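Local coordinates for calcium-regulated actin-bundling protein (Dictyostelium discoideum, PDB 4X3N), which binds actin filaments and calcium, bundles F-actin, and may contribute to the structure and reorganization of filopodia and pseudopodia during cell movement, at residues Val37-Gln45 with Lys87-Asp95; Val193-Lys204 with Ile228-Leu237. One frame throughout, in Å; residues are numbered along the deposited sequence.

Contact 1 of 2, residues Val37-Gln45 with Lys87-Asp95; sequences VAKLPFSQQ and KYDEGNDLD
At what is probably an EF-hand pair beside the calcium site, Phe42 packs on Gly91 and Asn92, and Gln45 bonds to the same loop. Phe42 lies at the start of helix 42-57, with Pro41 as the N-cap residue. Phe42 N donates to Gly91 O at 3.0 Å. The same oxygen stands over the centre of the Phe42 ring, 3.4 Å above the plane, and Asn92 N covers that face nearer the rim. CG is anti to the carbonyl carbon (chi1 -55°), which swings the ring over the Gly91-Asn92 peptide. Tyr88 OH meets the ring edge; it is also bonded to Asp76. Replacing Phe42 with an alanine would probably open a gap between this peptide and the surrounding Trp69 and Phe153. The carboxylate of Glu90 faces the first turn of the helix. Its OE1 is met on the syn side by Ser43 OG at 2.8 Å. Its OE2 takes a weak bond from Ser43 N and another bond from Trp69 NE1. Gln45 NE2 spends both hydrogens: one goes almost straight to a lone pair of Asn92 O (2.9 Å, 178°), the other to Leu40 O at 2.7 Å. With OE1 held by Leu154 N, the amide is fixed in rotation. Asn92 ND2 reaches back to Lys39 O (3.1 Å). Lys39 NZ makes a salt bridge to the syn lone pair of Asp93 OD2 at 2.8 Å. A water donates to that oxygen and, weakly, to Ala38 O. Asp93 OD1 pairs with Arg150 of the calcium site, so Asp93 links the turn between helices 28-38 and 42-57 to the calcium loop. Leu94 bonds by its backbone to Val151, as in the short antiparallel sheet coupling the loops of paired EF-hands.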
loop_
_atom_site.group_PDB
_atom_site.type_symbol
_atom_site.label_atom_id
_atom_site.label_comp_id
_atom_site.label_asym_id
_atom_site.label_seq_id
_atom_site.Cartn_x
_atom_site.Cartn_y
_atom_site.Cartn_z
ATOM N N VAL A 37 -3.551 -2.988 -19.848
ATOM C CA VAL A 37 -2.387 -2.369 -20.423
ATOM C C VAL A 37 -1.647 -1.591 -19.326
ATOM O O VAL A 37 -0.427 -1.620 -19.260
ATOM C CB VAL A 37 -2.751 -1.350 -21.579
ATOM C CG1 VAL A 37 -1.472 -0.670 -22.104
ATOM C CG2 VAL A 37 -3.480 -2.070 -22.716
ATOM N N ALA A 38 -2.371 -0.819 -18.511
ATOM C CA ALA A 38 -1.747 -0.002 -17.503
ATOM C C ALA A 38 -1.033 -0.799 -16.363
ATOM O O ALA A 38 -0.209 -0.255 -15.648
ATOM C CB ALA A 38 -2.731 1.024 -16.935
ATOM N N LYS A 39 -1.309 -2.085 -16.231
ATOM C CA LYS A 39 -0.576 -2.944 -15.302
ATOM C C LYS A 39 0.578 -3.666 -15.930
ATOM O O LYS A 39 1.293 -4.346 -15.237
ATOM C CB LYS A 39 -1.508 -3.971 -14.687
ATOM C CG LYS A 39 -2.482 -3.330 -13.703
ATOM C CD LYS A 39 -1.743 -2.836 -12.446
ATOM C CE LYS A 39 -2.694 -2.374 -11.334
ATOM N NZ LYS A 39 -1.900 -1.734 -10.224
ATOM N N LEU A 40 0.791 -3.509 -17.221
ATOM C CA LEU A 40 1.940 -4.112 -17.904
ATOM C C LEU A 40 3.140 -3.327 -17.492
ATOM O O LEU A 40 2.974 -2.224 -17.021
ATOM C CB LEU A 40 1.821 -4.064 -19.456
ATOM C CG LEU A 40 0.710 -4.872 -20.090
ATOM C CD1 LEU A 40 0.483 -4.638 -21.588
ATOM C CD2 LEU A 40 0.928 -6.364 -19.795
ATOM N N PRO A 41 4.352 -3.906 -17.627
ATOM C CA PRO A 41 5.561 -3.140 -17.386
ATOM C C PRO A 41 5.540 -1.826 -18.191
ATOM O O PRO A 41 4.959 -1.760 -19.282
ATOM C CB PRO A 41 6.673 -4.053 -17.862
ATOM C CG PRO A 41 6.133 -5.461 -17.642
ATOM C CD PRO A 41 4.651 -5.328 -17.982
ATOM N N PHE A 42 6.172 -0.803 -17.647
ATOM C CA PHE A 42 6.141 0.525 -18.267
ATOM C C PHE A 42 6.477 0.480 -19.772
ATOM O O PHE A 42 5.829 1.192 -20.572
ATOM C CB PHE A 42 7.092 1.561 -17.609
ATOM C CG PHE A 42 6.936 1.784 -16.108
ATOM C CD1 PHE A 42 5.764 2.247 -15.555
ATOM C CD2 PHE A 42 8.023 1.551 -15.238
ATOM C CE1 PHE A 42 5.673 2.469 -14.185
ATOM C CE2 PHE A 42 7.935 1.774 -13.872
ATOM C CZ PHE A 42 6.737 2.256 -13.353
ATOM N N SER A 43 7.482 -0.314 -20.162
ATOM C CA SER A 43 7.992 -0.345 -21.532
ATOM C C SER A 43 6.897 -0.860 -22.475
ATOM O O SER A 43 6.729 -0.360 -23.569
ATOM C CB SER A 43 9.247 -1.187 -21.618
ATOM O OG SER A 43 8.988 -2.512 -21.126
ATOM N N GLN A 44 6.132 -1.829 -22.030
ATOM C CA GLN A 44 5.043 -2.323 -22.804
ATOM C C GLN A 44 3.878 -1.343 -22.892
ATOM O O GLN A 44 3.152 -1.295 -23.886
ATOM C CB GLN A 44 4.578 -3.648 -22.237
ATOM C CG GLN A 44 5.574 -4.777 -22.536
ATOM C CD GLN A 44 5.115 -6.070 -21.887
ATOM O OE1 GLN A 44 3.998 -6.541 -22.119
ATOM N NE2 GLN A 44 5.948 -6.614 -21.049
ATOM N N GLN A 45 3.669 -0.599 -21.847
ATOM C CA GLN A 45 2.672 0.481 -21.877
ATOM C C GLN A 45 3.083 1.488 -22.950
ATOM O O GLN A 45 2.228 2.020 -23.730
ATOM C CB GLN A 45 2.634 1.184 -20.529
ATOM C CG GLN A 45 2.050 0.430 -19.356
ATOM C CD GLN A 45 2.197 1.154 -18.044
ATOM O OE1 GLN A 45 2.028 2.409 -17.954
ATOM N NE2 GLN A 45 2.468 0.385 -16.986
ATOM N N LYS A 87 19.292 -4.688 -11.127
ATOM C CA LYS A 87 18.538 -5.449 -10.115
ATOM C C LYS A 87 17.065 -4.997 -10.114
ATOM O O LYS A 87 16.288 -5.323 -9.231
ATOM C CB LYS A 87 19.128 -5.200 -8.768
ATOM C CG LYS A 87 20.617 -5.515 -8.681
ATOM C CD LYS A 87 21.194 -4.985 -7.367
ATOM C CE LYS A 87 20.811 -5.913 -6.222
ATOM N NZ LYS A 87 21.402 -7.284 -6.458
ATOM N N TYR A 88 16.659 -4.230 -11.102
ATOM C CA TYR A 88 15.331 -3.667 -11.047
ATOM C C TYR A 88 14.402 -4.467 -11.920
ATOM O O TYR A 88 14.681 -4.608 -13.076
ATOM C CB TYR A 88 15.463 -2.200 -11.469
ATOM C CG TYR A 88 14.180 -1.545 -11.700
ATOM C CD1 TYR A 88 13.238 -1.477 -10.688
ATOM C CD2 TYR A 88 13.863 -0.993 -12.953
ATOM C CE1 TYR A 88 12.046 -0.829 -10.898
ATOM C CE2 TYR A 88 12.654 -0.395 -13.173
ATOM C CZ TYR A 88 11.753 -0.346 -12.156
ATOM O OH TYR A 88 10.572 0.244 -12.325
ATOM N N ASP A 89 13.289 -4.996 -11.396
ATOM C CA ASP A 89 12.289 -5.639 -12.221
ATOM C C ASP A 89 11.262 -4.513 -12.526
ATOM O O ASP A 89 10.696 -3.884 -11.624
ATOM C CB ASP A 89 11.577 -6.771 -11.502
ATOM C CG ASP A 89 12.500 -7.911 -11.091
ATOM O OD1 ASP A 89 13.364 -8.303 -11.877
ATOM O OD2 ASP A 89 12.322 -8.420 -9.962
ATOM N N GLU A 90 11.064 -4.264 -13.799
ATOM C CA GLU A 90 10.345 -3.093 -14.257
ATOM C C GLU A 90 8.921 -3.020 -13.676
ATOM O O GLU A 90 8.189 -3.976 -13.728
ATOM C CB GLU A 90 10.293 -3.106 -15.780
ATOM C CG GLU A 90 9.969 -1.724 -16.337
ATOM C CD GLU A 90 9.863 -1.661 -17.846
ATOM O OE1 GLU A 90 10.029 -2.640 -18.543
ATOM O OE2 GLU A 90 9.603 -0.569 -18.323
ATOM N N GLY A 91 8.517 -1.831 -13.198
ATOM C CA GLY A 91 7.204 -1.622 -12.579
ATOM C C GLY A 91 6.100 -1.213 -13.535
ATOM O O GLY A 91 6.232 -1.430 -14.717
ATOM N N ASN A 92 4.976 -0.715 -13.004
ATOM C CA ASN A 92 3.817 -0.378 -13.805
ATOM C C ASN A 92 3.136 0.914 -13.420
ATOM O O ASN A 92 2.640 1.625 -14.324
ATOM C CB ASN A 92 2.732 -1.462 -13.790
ATOM C CG ASN A 92 2.461 -2.107 -12.391
ATOM O OD1 ASN A 92 2.789 -1.585 -11.347
ATOM N ND2 ASN A 92 1.885 -3.293 -12.419
ATOM N N ASP A 93 3.020 1.200 -12.131
ATOM C CA ASP A 93 2.382 2.455 -11.740
ATOM C C ASP A 93 2.898 2.993 -10.372
ATOM O O ASP A 93 3.647 2.342 -9.662
ATOM C CB ASP A 93 0.920 2.292 -11.861
ATOM C CG ASP A 93 0.315 1.286 -10.837
ATOM O OD1 ASP A 93 0.819 1.159 -9.727
ATOM O OD2 ASP A 93 -0.591 0.560 -11.196
ATOM N N LEU A 94 2.583 4.236 -10.095
ATOM C CA LEU A 94 3.061 4.972 -8.952
ATOM C C LEU A 94 1.872 5.518 -8.118
ATOM O O LEU A 94 0.848 5.991 -8.668
ATOM C CB LEU A 94 3.882 6.186 -9.408
ATOM C CG LEU A 94 4.936 6.014 -10.533
ATOM C CD1 LEU A 94 5.609 7.369 -10.796
ATOM C CD2 LEU A 94 5.955 4.955 -10.120
ATOM N N ASP A 95 2.019 5.530 -6.789
ATOM C CA ASP A 95 1.021 6.205 -5.975
ATOM C C ASP A 95 1.212 7.704 -6.208
ATOM O O ASP A 95 2.213 8.104 -6.849
ATOM C CB ASP A 95 1.057 5.737 -4.525
ATOM C CG ASP A 95 2.229 6.274 -3.675
ATOM O OD1 ASP A 95 2.838 7.364 -3.903
ATOM O OD2 ASP A 95 2.479 5.573 -2.624
HETATM O O HOH W 1 -1.913 0.840 -13.552
#

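Contact 2 of 2, residues Val193-Lys204 with Ile228-Leu237; sequences VNKRIRAYEEEK and IDSGPLKEQL
Ile228 sends CD1 onto the last turn of segment 193-204, 3.7 Å from Lys204 CG, while its CG1 touches Tyr200 CE1. Asp229 takes the hydroxyl of Tyr200: the OH donates to the syn lone pair of OD1 at 2.5 Å. Lys204 NZ gives the same OH a weak second bond. Gly231 is the N-cap residue of helix 232-255. From here helices 181-211 and 232-255 pack antiparallel, with helix 273-290 against them, as in a small helical bundle. The axes of the short segments are 8.8 Å apart at an angle of 162°. Leu233 CD1 lies 3.5 Å from Glu203 CB. A water donates to both Leu233 O and Arg196 O. Lys234 runs over one face of the Tyr200 ring with its CD; its NZ turns to Asn238 and Tyr290 O. Gln236 places OE1 over the face of the Arg196 guanidinium, at an angle too poor for a hydrogen bond, while Arg196 NE pairs with Glu192. Leu237 is a knob in a hole formed by Val193, Arg196, Ile197 and Tyr200. With CG anti to the backbone N (chi1 176°), Leu237 points into the hole; Leu237 CD1 is 3.7 Å from Ile197 CG1, and CD2 is turned to Tyr200 CD2. Tyr290 also touches Leu237.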
loop_
_atom_site.group_PDB
_atom_site.type_symbol
_atom_site.label_atom_id
_atom_site.label_comp_id
_atom_site.label_asym_id
_atom_site.label_seq_id
_atom_site.Cartn_x
_atom_site.Cartn_y
_atom_site.Cartn_z
ATOM N N VAL A 193 18.336 -10.634 -22.805
ATOM C CA VAL A 193 19.528 -9.849 -22.613
ATOM C C VAL A 193 19.539 -9.214 -21.222
ATOM O O VAL A 193 20.578 -9.190 -20.568
ATOM C CB VAL A 193 19.702 -8.760 -23.671
ATOM C CG1 VAL A 193 20.899 -7.888 -23.366
ATOM C CG2 VAL A 193 19.796 -9.330 -25.075
ATOM N N ASN A 194 18.406 -8.650 -20.764
ATOM C CA ASN A 194 18.376 -8.110 -19.423
ATOM C C ASN A 194 18.747 -9.175 -18.402
ATOM O O ASN A 194 19.549 -8.936 -17.479
ATOM C CB ASN A 194 17.032 -7.534 -19.082
ATOM C CG ASN A 194 16.781 -6.257 -19.870
ATOM O OD1 ASN A 194 17.713 -5.551 -20.194
ATOM N ND2 ASN A 194 15.546 -6.000 -20.205
ATOM N N LYS A 195 18.193 -10.359 -18.571
ATOM C CA LYS A 195 18.511 -11.378 -17.604
ATOM C C LYS A 195 20.024 -11.661 -17.625
ATOM O O LYS A 195 20.601 -11.852 -16.610
ATOM C CB LYS A 195 17.652 -12.585 -17.914
ATOM C CG LYS A 195 17.777 -13.722 -16.937
ATOM C CD LYS A 195 16.708 -14.829 -17.149
ATOM C CE LYS A 195 17.138 -16.008 -18.053
ATOM N NZ LYS A 195 18.506 -16.613 -17.901
ATOM N N ARG A 196 20.659 -11.742 -18.779
ATOM C CA ARG A 196 22.106 -12.013 -18.825
ATOM C C ARG A 196 22.951 -10.837 -18.291
ATOM O O ARG A 196 23.976 -11.037 -17.692
ATOM C CB ARG A 196 22.506 -12.338 -20.228
ATOM C CG ARG A 196 21.893 -13.614 -20.818
ATOM C CD ARG A 196 22.166 -14.815 -19.887
ATOM N NE ARG A 196 21.353 -15.942 -20.306
ATOM C CZ ARG A 196 21.684 -17.248 -20.238
ATOM N NH1 ARG A 196 22.837 -17.670 -19.716
ATOM N NH2 ARG A 196 20.819 -18.153 -20.697
ATOM N N ILE A 197 22.468 -9.616 -18.485
ATOM C CA ILE A 197 23.100 -8.441 -17.939
ATOM C C ILE A 197 23.072 -8.496 -16.437
ATOM O O ILE A 197 24.101 -8.247 -15.776
ATOM C CB ILE A 197 22.366 -7.161 -18.391
ATOM C CG1 ILE A 197 22.713 -6.820 -19.836
ATOM C CG2 ILE A 197 22.745 -6.037 -17.446
ATOM C CD1 ILE A 197 21.798 -5.779 -20.485
ATOM N N ARG A 198 21.909 -8.818 -15.851
ATOM C CA ARG A 198 21.836 -8.985 -14.355
ATOM C C ARG A 198 22.820 -10.052 -13.884
ATOM O O ARG A 198 23.533 -9.832 -12.967
ATOM C CB ARG A 198 20.421 -9.321 -13.877
ATOM C CG ARG A 198 20.267 -9.824 -12.419
ATOM C CD ARG A 198 18.800 -9.923 -11.971
ATOM N NE ARG A 198 18.075 -8.719 -12.339
ATOM C CZ ARG A 198 16.772 -8.501 -12.135
ATOM N NH1 ARG A 198 16.008 -9.416 -11.565
ATOM N NH2 ARG A 198 16.236 -7.345 -12.494
ATOM N N ALA A 199 22.781 -11.232 -14.480
ATOM C CA ALA A 199 23.695 -12.306 -14.111
ATOM C C ALA A 199 25.158 -11.804 -14.160
ATOM O O ALA A 199 25.906 -11.987 -13.202
ATOM C CB ALA A 199 23.527 -13.479 -15.072
ATOM N N TYR A 200 25.552 -11.161 -15.253
ATOM C CA TYR A 200 26.915 -10.597 -15.401
ATOM C C TYR A 200 27.281 -9.506 -14.392
ATOM O O TYR A 200 28.333 -9.554 -13.742
ATOM C CB TYR A 200 27.114 -10.091 -16.821
ATOM C CG TYR A 200 28.348 -9.217 -17.055
ATOM C CD1 TYR A 200 29.623 -9.777 -17.224
ATOM C CD2 TYR A 200 28.219 -7.853 -17.216
ATOM C CE1 TYR A 200 30.722 -8.987 -17.490
ATOM C CE2 TYR A 200 29.312 -7.045 -17.496
ATOM C CZ TYR A 200 30.554 -7.611 -17.627
ATOM O OH TYR A 200 31.616 -6.776 -17.866
ATOM N N GLU A 201 26.398 -8.543 -14.210
ATOM C CA GLU A 201 26.669 -7.484 -13.236
ATOM C C GLU A 201 26.586 -7.998 -11.825
ATOM O O GLU A 201 27.287 -7.504 -10.954
ATOM C CB GLU A 201 25.731 -6.306 -13.401
ATOM C CG GLU A 201 25.851 -5.667 -14.744
ATOM C CD GLU A 201 27.020 -4.685 -14.909
ATOM O OE1 GLU A 201 27.923 -4.588 -14.081
ATOM O OE2 GLU A 201 27.014 -4.032 -15.957
ATOM N N GLU A 202 25.792 -9.045 -11.555
ATOM C CA GLU A 202 25.777 -9.528 -10.135
ATOM C C GLU A 202 27.064 -10.223 -9.786
ATOM O O GLU A 202 27.618 -10.072 -8.681
ATOM C CB GLU A 202 24.551 -10.417 -9.847
ATOM C CG GLU A 202 23.328 -9.559 -9.487
ATOM C CD GLU A 202 22.024 -10.330 -9.450
ATOM O OE1 GLU A 202 22.059 -11.524 -9.839
ATOM O OE2 GLU A 202 20.985 -9.732 -9.047
ATOM N N GLU A 203 27.543 -11.004 -10.709
ATOM C CA GLU A 203 28.812 -11.645 -10.490
ATOM C C GLU A 203 29.993 -10.648 -10.395
ATOM O O GLU A 203 30.916 -10.872 -9.684
ATOM C CB GLU A 203 29.083 -12.539 -11.661
ATOM C CG GLU A 203 30.482 -13.122 -11.721
ATOM C CD GLU A 203 30.718 -14.141 -10.639
ATOM O OE1 GLU A 203 29.874 -14.299 -9.726
ATOM O OE2 GLU A 203 31.794 -14.771 -10.665
ATOM N N LYS A 204 30.016 -9.638 -11.241
ATOM C CA LYS A 204 30.991 -8.585 -11.132
ATOM C C LYS A 204 30.974 -8.021 -9.726
ATOM O O LYS A 204 32.018 -7.908 -9.098
ATOM C CB LYS A 204 30.627 -7.497 -12.108
ATOM C CG LYS A 204 31.804 -6.932 -12.809
ATOM C CD LYS A 204 31.443 -5.684 -13.598
ATOM C CE LYS A 204 31.970 -5.866 -14.982
ATOM N NZ LYS A 204 31.636 -4.651 -15.761
ATOM N N ILE A 228 36.931 -11.048 -16.156
ATOM C CA ILE A 228 35.500 -11.344 -16.222
ATOM C C ILE A 228 34.916 -11.353 -17.605
ATOM O O ILE A 228 34.022 -12.149 -17.888
ATOM C CB ILE A 228 34.662 -10.384 -15.347
ATOM C CG1 ILE A 228 33.269 -10.947 -15.171
ATOM C CG2 ILE A 228 34.609 -8.985 -15.956
ATOM C CD1 ILE A 228 32.525 -10.343 -14.029
ATOM N N ASP A 229 35.397 -10.501 -18.484
ATOM C CA ASP A 229 34.803 -10.440 -19.806
ATOM C C ASP A 229 35.256 -11.511 -20.788
ATOM O O ASP A 229 34.876 -11.487 -21.934
ATOM C CB ASP A 229 35.022 -9.077 -20.390
ATOM C CG ASP A 229 34.297 -8.034 -19.625
ATOM O OD1 ASP A 229 33.243 -8.338 -19.011
ATOM O OD2 ASP A 229 34.776 -6.894 -19.630
ATOM N N SER A 230 36.056 -12.459 -20.332
ATOM C CA SER A 230 36.314 -13.624 -21.137
ATOM C C SER A 230 35.730 -14.809 -20.362
ATOM O O SER A 230 35.996 -15.959 -20.658
ATOM C CB SER A 230 37.841 -13.738 -21.384
ATOM O OG SER A 230 38.566 -13.668 -20.155
ATOM N N GLY A 231 34.898 -14.517 -19.368
ATOM C CA GLY A 231 34.241 -15.563 -18.573
ATOM C C GLY A 231 32.918 -16.018 -19.161
ATOM O O GLY A 231 32.482 -15.540 -20.182
ATOM N N PRO A 232 32.297 -16.997 -18.527
ATOM C CA PRO A 232 31.084 -17.560 -19.056
ATOM C C PRO A 232 29.944 -16.589 -19.131
ATOM O O PRO A 232 29.229 -16.566 -20.108
ATOM C CB PRO A 232 30.728 -18.670 -18.056
ATOM C CG PRO A 232 31.695 -18.589 -16.953
ATOM C CD PRO A 232 32.880 -17.827 -17.460
ATOM N N LEU A 233 29.724 -15.856 -18.058
ATOM C CA LEU A 233 28.530 -14.990 -17.971
ATOM C C LEU A 233 28.607 -13.886 -19.038
ATOM O O LEU A 233 27.598 -13.509 -19.626
ATOM C CB LEU A 233 28.398 -14.402 -16.578
ATOM C CG LEU A 233 28.251 -15.471 -15.478
ATOM C CD1 LEU A 233 28.357 -14.910 -14.075
ATOM C CD2 LEU A 233 26.931 -16.180 -15.664
ATOM N N LYS A 234 29.808 -13.425 -19.329
ATOM C CA LYS A 234 29.948 -12.411 -20.346
ATOM C C LYS A 234 29.727 -13.077 -21.681
ATOM O O LYS A 234 29.038 -12.567 -22.546
ATOM C CB LYS A 234 31.296 -11.715 -20.285
ATOM C CG LYS A 234 31.472 -10.663 -21.396
ATOM C CD LYS A 234 30.227 -9.779 -21.441
ATOM C CE LYS A 234 30.489 -8.304 -21.677
ATOM N NZ LYS A 234 30.817 -8.153 -23.099
ATOM N N GLU A 235 30.256 -14.283 -21.839
ATOM C CA GLU A 235 29.974 -15.010 -23.045
ATOM C C GLU A 235 28.449 -15.183 -23.316
ATOM O O GLU A 235 27.973 -15.034 -24.434
ATOM C CB GLU A 235 30.676 -16.380 -22.989
ATOM C CG GLU A 235 30.421 -17.255 -24.212
ATOM C CD GLU A 235 31.126 -18.628 -24.104
ATOM O OE1 GLU A 235 31.939 -18.959 -24.980
ATOM O OE2 GLU A 235 30.835 -19.361 -23.139
ATOM N N GLN A 236 27.716 -15.565 -22.301
ATOM C CA GLN A 236 26.292 -15.820 -22.445
ATOM C C GLN A 236 25.598 -14.500 -22.840
ATOM O O GLN A 236 24.680 -14.480 -23.664
ATOM C CB GLN A 236 25.743 -16.333 -21.131
ATOM C CG GLN A 236 26.148 -17.768 -20.747
ATOM C CD GLN A 236 25.571 -18.789 -21.704
ATOM O OE1 GLN A 236 24.406 -18.677 -22.176
ATOM N NE2 GLN A 236 26.365 -19.830 -21.990
ATOM N N LEU A 237 26.042 -13.402 -22.251
ATOM C CA LEU A 237 25.482 -12.071 -22.609
ATOM C C LEU A 237 25.745 -11.764 -24.065
ATOM O O LEU A 237 24.821 -11.440 -24.833
ATOM C CB LEU A 237 26.080 -11.024 -21.682
ATOM C CG LEU A 237 25.734 -9.556 -21.887
ATOM C CD1 LEU A 237 24.268 -9.351 -22.017
ATOM C CD2 LEU A 237 26.254 -8.758 -20.712
HETATM O O HOH W 2 25.067 -13.514 -18.364
#

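In the fold
Contact 1 closes before contact 2 opens along the chain, and their centres are about 24 Å apart. Contact 1 lies near the middle of the molecule, about 8 Å from the chain centre, within the calcium-binding part. Contact 2 lies about 21 Å from that centre, in the long antiparallel helices 181-211 and 232-255 of the F-actin-bundling C-terminal family region. They share no helix or strand, yet they touch. Asp89 OD1 forms a salt bridge with Arg198 NH1 at 2.9 Å, and Arg198 NE bonds Phe86 O. The loop before strand 93-95 is thus held on helix 181-211 by Arg198, and it joins the calcium-binding part to the long C-terminal helices.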